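Local coordinates for PHD finger protein 3 (Homo sapiens, PDB 6IC9), which reads the phosphorylated C-terminal tail of RNA polymerase II through its SPOC domain, the part crystallised here, and regulates neuronal gene expression, at residues F13-F18 with V78-V83; P138-H143 with L147-I152. All blocks are in the same frame, centred on the assembly; numbering follows the deposited sequence.

Contact 1. Residues F13-F18 with V78-V83; sequences FIWKGF and VRFTPV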
ATOM      1  N   PHE A  13     -12.350   9.225   4.791  1.00 47.03           N
ATOM      2  CA  PHE A  13     -10.974   8.889   4.439  1.00 41.36           C
ATOM      3  C   PHE A  13     -10.060   9.151   5.628  1.00 44.47           C
ATOM      4  O   PHE A  13     -10.264  10.096   6.404  1.00 39.83           O
ATOM      5  CB  PHE A  13     -10.492   9.682   3.206  1.00 37.25           C
ATOM      6  CG  PHE A  13     -10.464  11.208   3.373  1.00 40.86           C
ATOM      7  CD1 PHE A  13      -9.363  11.845   3.887  1.00 37.82           C
ATOM      8  CD2 PHE A  13     -11.529  11.983   2.935  1.00 45.67           C
ATOM      9  CE1 PHE A  13      -9.331  13.235   4.022  1.00 41.06           C
ATOM     10  CE2 PHE A  13     -11.525  13.366   3.062  1.00 48.59           C
ATOM     11  CZ  PHE A  13     -10.412  14.000   3.604  1.00 45.73           C
ATOM     12  N   ILE A  14      -9.027   8.315   5.771  1.00 36.64           N
ATOM     13  CA  ILE A  14      -8.114   8.463   6.901  1.00 33.28           C
ATOM     14  C   ILE A  14      -6.834   9.251   6.578  1.00 40.51           C
ATOM     15  O   ILE A  14      -6.069   9.573   7.508  1.00 39.00           O
ATOM     16  CB  ILE A  14      -7.768   7.080   7.493  1.00 44.00           C
ATOM     17  CG1 ILE A  14      -7.187   6.174   6.419  1.00 43.55           C
ATOM     18  CG2 ILE A  14      -9.038   6.397   7.907  1.00 39.62           C
ATOM     19  CD1 ILE A  14      -5.702   6.356   6.192  1.00 43.97           C
ATOM     20  N   TRP A  15      -6.569   9.566   5.313  1.00 34.69           N
ATOM     21  CA  TRP A  15      -5.384  10.348   4.948  1.00 31.82           C
ATOM     22  C   TRP A  15      -5.570  10.853   3.527  1.00 32.47           C
ATOM     23  O   TRP A  15      -6.199  10.177   2.713  1.00 32.72           O
ATOM     24  CB  TRP A  15      -4.112   9.493   5.034  1.00 33.95           C
ATOM     25  CG  TRP A  15      -2.850  10.067   4.431  1.00 32.16           C
ATOM     26  CD1 TRP A  15      -1.903  10.843   5.063  1.00 34.43           C
ATOM     27  CD2 TRP A  15      -2.377   9.886   3.074  1.00 25.33           C
ATOM     28  NE1 TRP A  15      -0.887  11.130   4.195  1.00 32.41           N
ATOM     29  CE2 TRP A  15      -1.128  10.532   2.983  1.00 30.90           C
ATOM     30  CE3 TRP A  15      -2.860   9.173   1.963  1.00 29.24           C
ATOM     31  CZ2 TRP A  15      -0.377  10.562   1.800  1.00 33.53           C
ATOM     32  CZ3 TRP A  15      -2.092   9.196   0.753  1.00 29.13           C
ATOM     33  CH2 TRP A  15      -0.874   9.899   0.694  1.00 31.47           C
ATOM     34  N   LYS A  16      -5.064  12.057   3.252  1.00 28.51           N
ATOM     35  CA  LYS A  16      -5.095  12.628   1.900  1.00 31.19           C
ATOM     36  C   LYS A  16      -3.713  13.168   1.628  1.00 28.49           C
ATOM     37  O   LYS A  16      -3.152  13.902   2.454  1.00 31.41           O
ATOM     38  CB  LYS A  16      -6.129  13.770   1.743  1.00 30.03           C
ATOM     39  CG  LYS A  16      -6.221  14.352   0.329  1.00 36.89           C
ATOM     40  CD  LYS A  16      -7.036  15.670   0.412  1.00 42.73           C
ATOM     41  CE  LYS A  16      -7.112  16.407  -0.885  1.00 46.88           C
ATOM     42  NZ  LYS A  16      -7.716  17.791  -0.693  1.00 46.11           N
ATOM     43  N   GLY A  17      -3.115  12.758   0.531  1.00 27.70           N
ATOM     44  CA  GLY A  17      -1.751  13.183   0.293  1.00 30.18           C
ATOM     45  C   GLY A  17      -1.323  12.702  -1.071  1.00 30.39           C
ATOM     46  O   GLY A  17      -2.143  12.211  -1.840  1.00 31.13           O
ATOM     47  N   PHE A  18      -0.043  12.885  -1.378  1.00 27.11           N
ATOM     48  CA  PHE A  18       0.481  12.478  -2.684  1.00 24.23           C
ATOM     49  C   PHE A  18       1.040  11.058  -2.596  1.00 29.71           C
ATOM     50  O   PHE A  18       1.605  10.656  -1.577  1.00 28.81           O
ATOM     51  CB  PHE A  18       1.618  13.398  -3.135  1.00 28.29           C
ATOM     52  CG  PHE A  18       1.131  14.720  -3.592  1.00 28.99           C
ATOM     53  CD1 PHE A  18       0.845  15.705  -2.652  1.00 33.39           C
ATOM     54  CD2 PHE A  18       0.831  14.950  -4.940  1.00 29.52           C
ATOM     55  CE1 PHE A  18       0.353  16.974  -3.069  1.00 34.71           C
ATOM     56  CE2 PHE A  18       0.348  16.245  -5.363  1.00 31.63           C
ATOM     57  CZ  PHE A  18       0.079  17.227  -4.410  1.00 32.35           C
ATOM     58  N   VAL A  78      -4.975  -0.390   3.454  1.00 26.45           N
ATOM     59  CA  VAL A  78      -5.833   0.712   3.031  1.00 26.27           C
ATOM     60  C   VAL A  78      -6.030   0.611   1.528  1.00 24.45           C
ATOM     61  O   VAL A  78      -5.325  -0.130   0.824  1.00 25.80           O
ATOM     62  CB  VAL A  78      -5.270   2.105   3.386  1.00 25.20           C
ATOM     63  CG1 VAL A  78      -5.136   2.250   4.899  1.00 26.81           C
ATOM     64  CG2 VAL A  78      -3.875   2.373   2.667  1.00 26.07           C
ATOM     65  N   ARG A  79      -7.033   1.344   1.025  1.00 23.88           N
ATOM     66  CA  ARG A  79      -7.238   1.410  -0.416  1.00 26.66           C
ATOM     67  C   ARG A  79      -7.157   2.886  -0.811  1.00 26.90           C
ATOM     68  O   ARG A  79      -7.576   3.766  -0.043  1.00 27.98           O
ATOM     69  CB  ARG A  79      -8.566   0.819  -0.880  1.00 31.45           C
ATOM     70  CG  ARG A  79      -9.791   1.560  -0.414  1.00 31.81           C
ATOM     71  CD  ARG A  79     -11.097   0.878  -0.998  1.00 33.64           C
ATOM     72  NE  ARG A  79     -12.260   1.422  -0.303  1.00 33.08           N
ATOM     73  CZ  ARG A  79     -12.809   2.572  -0.622  1.00 39.15           C
ATOM     74  NH1 ARG A  79     -12.333   3.268  -1.670  1.00 32.71           N
ATOM     75  NH2 ARG A  79     -13.818   3.024   0.098  1.00 39.17           N
ATOM     76  N   PHE A  80      -6.523   3.139  -1.943  1.00 25.27           N
ATOM     77  CA  PHE A  80      -6.288   4.506  -2.437  1.00 24.58           C
ATOM     78  C   PHE A  80      -7.304   4.825  -3.506  1.00 26.02           C
ATOM     79  O   PHE A  80      -7.626   3.959  -4.328  1.00 27.44           O
ATOM     80  CB  PHE A  80      -4.861   4.643  -3.007  1.00 25.70           C
ATOM     81  CG  PHE A  80      -3.796   4.534  -1.943  1.00 26.41           C
ATOM     82  CD1 PHE A  80      -3.608   5.566  -1.037  1.00 27.34           C
ATOM     83  CD2 PHE A  80      -2.974   3.393  -1.868  1.00 26.31           C
ATOM     84  CE1 PHE A  80      -2.604   5.487  -0.015  1.00 26.43           C
ATOM     85  CE2 PHE A  80      -1.988   3.274  -0.849  1.00 28.47           C
ATOM     86  CZ  PHE A  80      -1.768   4.360   0.082  1.00 29.36           C
ATOM     87  N   THR A  81      -7.745   6.103  -3.546  1.00 26.85           N
ATOM     88  CA  THR A  81      -8.641   6.566  -4.613  1.00 28.20           C
ATOM     89  C   THR A  81      -8.075   7.878  -5.138  1.00 27.44           C
ATOM     90  O   THR A  81      -7.635   8.684  -4.340  1.00 26.98           O
ATOM     91  CB  THR A  81     -10.078   6.829  -4.104  1.00 31.89           C
ATOM     92  OG1 THR A  81     -10.032   7.876  -3.147  1.00 44.58           O
ATOM     93  CG2 THR A  81     -10.649   5.591  -3.364  1.00 37.38           C
ATOM     94  N   PRO A  82      -8.050   8.104  -6.449  1.00 27.59           N
ATOM     95  CA  PRO A  82      -7.590   9.426  -6.963  1.00 25.39           C
ATOM     96  C   PRO A  82      -8.565  10.542  -6.588  1.00 30.74           C
ATOM     97  O   PRO A  82      -9.777  10.332  -6.497  1.00 31.52           O
ATOM     98  CB  PRO A  82      -7.549   9.202  -8.484  1.00 29.86           C
ATOM     99  CG  PRO A  82      -8.723   8.197  -8.732  1.00 28.98           C
ATOM    100  CD  PRO A  82      -8.615   7.256  -7.512  1.00 27.28           C
ATOM    101  N   VAL A  83      -8.045  11.768  -6.380  1.00 29.41           N
ATOM    102  CA  VAL A  83      -8.972  12.803  -5.932  1.00 29.12           C
ATOM    103  C   VAL A  83      -9.661  13.488  -7.107  1.00 36.12           C
ATOM    104  O   VAL A  83     -10.867  13.737  -7.038  1.00 38.24           O
ATOM    105  CB  VAL A  83      -8.288  13.815  -4.994  1.00 33.10           C
ATOM    106  CG1 VAL A  83      -9.258  15.010  -4.762  1.00 35.27           C
ATOM    107  CG2 VAL A  83      -8.011  13.117  -3.627  1.00 32.83           C
TER
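The indole of Trp15 overlaps the CE1 corner of Phe80 at a slant inside the distorted beta-barrel of the SPOC domain, where strand 15-21 also pairs with strand 48-55. Strand 15-21 and strand 73-82 are not neighbours in the barrel sheet. Strand 25-35 runs between them and bonds to the backbones of Ile14, Trp15 and Gly17. The two segments therefore meet through side chains, and no hydrogen bond joins them.

In the centre, Trp15 CZ3 lies 3.8 Å from Phe80 CE1, and Trp15 CE3 is next at 4.2 Å from the same Phe80 CE1. The six-membered part of the indole does the touching. The two rings are neither stacked nor T-shaped. Trp15 has CG anti to its own nitrogen, chi1 168°, which swings the six-membered ring toward the Phe80 side chain. Phe80 takes chi1 -68°, with CG anti to its carbonyl carbon, and this brings CE1 to the indole. The other end of the indole is tied down: NE1 donates a hydrogen bond to Pro46 O, which limits rotation of the ring. Gly17 N sits 3.5 Å above one indole face, offset toward the rim. Phe80 also packs on Met117 and Leu119 of strand 114-122, so the aromatic pair belongs to the interior of the domain.

Two aliphatic contacts flank the rings, and the one between Lys16 and Val83 buries about as much surface as the ring pair. At one end Ile14 CD1 reaches Val78 CG1 at 4.3 Å. At the other, the surface end, Lys16 lies extended, and its aliphatic chain rather than its ammonium group approaches the second segment. There Lys16 CE stands 4.4 Å from Val83 CG2.

Contact 2. Residues P138-H143 with L147-I152; sequences PGLELH and LLLGLI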
ATOM      1  N   PRO A 138     -13.742  -2.991   6.793  1.00 35.05           N
ATOM      2  CA  PRO A 138     -14.777  -2.852   5.746  1.00 35.23           C
ATOM      3  C   PRO A 138     -14.530  -3.709   4.537  1.00 37.56           C
ATOM      4  O   PRO A 138     -15.455  -3.935   3.748  1.00 42.50           O
ATOM      5  CB  PRO A 138     -14.682  -1.368   5.359  1.00 36.94           C
ATOM      6  CG  PRO A 138     -14.060  -0.713   6.511  1.00 39.47           C
ATOM      7  CD  PRO A 138     -13.165  -1.696   7.178  1.00 34.20           C
ATOM      8  N   GLY A 139     -13.296  -4.137   4.313  1.00 37.25           N
ATOM      9  CA  GLY A 139     -13.028  -4.987   3.183  1.00 33.23           C
ATOM     10  C   GLY A 139     -13.136  -4.227   1.869  1.00 35.83           C
ATOM     11  O   GLY A 139     -13.052  -2.992   1.812  1.00 34.15           O
ATOM     12  N   LEU A 140     -13.309  -4.992   0.801  1.00 34.13           N
ATOM     13  CA  LEU A 140     -13.507  -4.440  -0.538  1.00 34.41           C
ATOM     14  C   LEU A 140     -14.816  -4.932  -1.131  1.00 38.35           C
ATOM     15  O   LEU A 140     -15.232  -6.066  -0.885  1.00 37.08           O
ATOM     16  CB  LEU A 140     -12.372  -4.865  -1.471  1.00 33.55           C
ATOM     17  CG  LEU A 140     -10.980  -4.443  -1.001  1.00 31.62           C
ATOM     18  CD1 LEU A 140      -9.918  -5.217  -1.809  1.00 31.41           C
ATOM     19  CD2 LEU A 140     -10.790  -2.872  -1.159  1.00 30.76           C
ATOM     20  N   GLU A 141     -15.428  -4.094  -1.960  1.00 39.29           N
ATOM     21  CA  GLU A 141     -16.620  -4.505  -2.691  1.00 37.86           C
ATOM     22  C   GLU A 141     -16.270  -5.520  -3.769  1.00 38.08           C
ATOM     23  O   GLU A 141     -15.155  -5.556  -4.290  1.00 37.20           O
ATOM     24  CB  GLU A 141     -17.307  -3.279  -3.326  1.00 41.44           C
ATOM     25  CG  GLU A 141     -17.916  -2.342  -2.294  1.00 50.24           C
ATOM     26  CD  GLU A 141     -19.059  -1.504  -2.842  1.00 59.77           C
ATOM     27  OE1 GLU A 141     -19.169  -0.333  -2.424  1.00 65.63           O
ATOM     28  OE2 GLU A 141     -19.849  -2.017  -3.687  1.00 63.26           O
ATOM     29  N   LEU A 142     -17.238  -6.392  -4.070  1.00 32.18           N
ATOM     30  CA  LEU A 142     -17.046  -7.362  -5.125  1.00 33.93           C
ATOM     31  C   LEU A 142     -16.853  -6.664  -6.467  1.00 32.18           C
ATOM     32  O   LEU A 142     -16.041  -7.091  -7.289  1.00 33.21           O
ATOM     33  CB  LEU A 142     -18.254  -8.302  -5.187  1.00 34.18           C
ATOM     34  CG  LEU A 142     -18.288  -9.168  -6.439  1.00 39.80           C
ATOM     35  CD1 LEU A 142     -17.174 -10.216  -6.390  1.00 44.59           C
ATOM     36  CD2 LEU A 142     -19.646  -9.868  -6.650  1.00 39.97           C
ATOM     37  N   HIS A 143     -17.624  -5.631  -6.722  1.00 31.54           N
ATOM     38  CA  HIS A 143     -17.617  -4.956  -8.020  1.00 32.48           C
ATOM     39  C   HIS A 143     -16.801  -3.684  -7.857  1.00 32.69           C
ATOM     40  O   HIS A 143     -17.234  -2.762  -7.166  1.00 33.82           O
ATOM     41  CB  HIS A 143     -19.043  -4.634  -8.447  1.00 31.14           C
ATOM     42  CG  HIS A 143     -19.146  -4.245  -9.883  1.00 34.53           C
ATOM     43  ND1 HIS A 143     -19.786  -3.094 -10.294  1.00 38.04           N
ATOM     44  CD2 HIS A 143     -18.684  -4.848 -11.002  1.00 33.86           C
ATOM     45  CE1 HIS A 143     -19.711  -3.009 -11.611  1.00 29.43           C
ATOM     46  NE2 HIS A 143     -19.063  -4.068 -12.067  1.00 37.15           N
ATOM     47  N   LEU A 147      -7.460  -1.189  -8.500  1.00 28.19           N
ATOM     48  CA  LEU A 147      -7.194  -0.454  -7.270  1.00 25.37           C
ATOM     49  C   LEU A 147      -5.723  -0.558  -6.915  1.00 26.44           C
ATOM     50  O   LEU A 147      -5.079  -1.591  -7.157  1.00 27.02           O
ATOM     51  CB  LEU A 147      -7.961  -1.052  -6.056  1.00 30.23           C
ATOM     52  CG  LEU A 147      -9.455  -0.753  -6.011  1.00 28.77           C
ATOM     53  CD1 LEU A 147     -10.029  -1.507  -4.827  1.00 30.04           C
ATOM     54  CD2 LEU A 147      -9.605   0.799  -5.857  1.00 31.27           C
ATOM     55  N   LEU A 148      -5.233   0.482  -6.245  1.00 27.35           N
ATOM     56  CA  LEU A 148      -3.947   0.460  -5.543  1.00 22.74           C
ATOM     57  C   LEU A 148      -4.276   0.320  -4.074  1.00 25.21           C
ATOM     58  O   LEU A 148      -5.041   1.137  -3.525  1.00 25.40           O
ATOM     59  CB  LEU A 148      -3.167   1.779  -5.774  1.00 22.04           C
ATOM     60  CG  LEU A 148      -2.613   1.924  -7.201  1.00 22.43           C
ATOM     61  CD1 LEU A 148      -2.049   3.345  -7.368  1.00 24.95           C
ATOM     62  CD2 LEU A 148      -1.490   0.894  -7.507  1.00 26.90           C
ATOM     63  N   LEU A 149      -3.753  -0.743  -3.438  1.00 25.45           N
ATOM     64  CA  LEU A 149      -3.835  -0.931  -2.004  1.00 23.98           C
ATOM     65  C   LEU A 149      -2.516  -0.541  -1.360  1.00 26.75           C
ATOM     66  O   LEU A 149      -1.460  -0.683  -1.966  1.00 26.40           O
ATOM     67  CB  LEU A 149      -4.103  -2.439  -1.759  1.00 27.48           C
ATOM     68  CG  LEU A 149      -5.531  -2.983  -1.579  1.00 38.73           C
ATOM     69  CD1 LEU A 149      -6.587  -2.402  -2.483  1.00 34.39           C
ATOM     70  CD2 LEU A 149      -5.531  -4.557  -1.577  1.00 31.62           C
ATOM     71  N   GLY A 150      -2.571  -0.114  -0.108  1.00 24.84           N
ATOM     72  CA  GLY A 150      -1.386   0.063   0.708  1.00 24.61           C
ATOM     73  C   GLY A 150      -1.390  -0.990   1.810  1.00 26.39           C
ATOM     74  O   GLY A 150      -2.344  -1.089   2.577  1.00 26.95           O
ATOM     75  N   LEU A 151      -0.302  -1.735   1.893  1.00 21.68           N
ATOM     76  CA  LEU A 151      -0.061  -2.698   2.981  1.00 23.35           C
ATOM     77  C   LEU A 151       0.907  -2.035   3.926  1.00 24.10           C
ATOM     78  O   LEU A 151       2.048  -1.783   3.549  1.00 25.63           O
ATOM     79  CB  LEU A 151       0.523  -3.987   2.390  1.00 27.03           C
ATOM     80  CG  LEU A 151       1.069  -4.987   3.391  1.00 28.23           C
ATOM     81  CD1 LEU A 151      -0.070  -5.400   4.251  1.00 26.84           C
ATOM     82  CD2 LEU A 151       1.635  -6.193   2.573  1.00 30.10           C
ATOM     83  N   ILE A 152       0.461  -1.732   5.153  1.00 25.06           N
ATOM     84  CA  ILE A 152       1.234  -0.914   6.074  1.00 27.31           C
ATOM     85  C   ILE A 152       1.602  -1.748   7.305  1.00 30.55           C
ATOM     86  O   ILE A 152       0.716  -2.263   8.009  1.00 28.82           O
ATOM     87  CB  ILE A 152       0.451   0.354   6.484  1.00 30.41           C
ATOM     88  CG1 ILE A 152      -0.090   1.031   5.202  1.00 30.24           C
ATOM     89  CG2 ILE A 152       1.338   1.313   7.259  1.00 28.84           C
ATOM     90  CD1 ILE A 152      -1.039   2.186   5.519  1.00 29.87           C
TER
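Leu147 opens strand 147-155 of the SPOC domain sheet and meets Leu140, from the irregular loop that leads into this strand. The loop doubles back over one face of the sheet, and the contact is purely apolar. Leu147 CD1 lies 4.0 Å from Leu140 CD2, and the two side chains run antiparallel, each passing beside the other. Leu148 points to the other face of the strand, while its backbone nitrogen is hydrogen-bonded to Tyr91 OH. Leu149 returns to the loop side and offers its own CD1 to the second branch of Leu140. Leu151 and Ile152 belong to neighbouring packing, Leu151 against helix 57-70 and Ile152 against Val78 and Met117.

Leu140 thus spans two strand residues with its forked end. Its chi1 of -58°, with CG anti to the carbonyl carbon, extends the fork toward Leu147 and Leu149. Leu140 also touches Arg79 of strand 73-82 and Leu122 of strand 114-122, so it lies over three adjacent strands. On the Leu149 side, Leu140 CD1 stands 4.4 Å from Leu149 CD1.

Contacts 1 and 2 lie about 12 Å apart, centre to centre, within one SPOC domain. They come in series along the chain: contact 1 closes before contact 2 opens. Strands 73-82 and 147-155 are antiparallel neighbours in the sheet, and this pairing joins the two contacts directly. Val78 N lies 2.9 Å from Gly150 O, and Phe80 N lies 3.0 Å from Leu148 O, both probable hydrogen bonds. Strand 73-82 thus pairs with strand 147-155, which carries loop 138-143, and meets strand 15-21 through side chains. Residues far apart in sequence are so gathered into one barrel, the part of PHF3 that reads the polymerase tail.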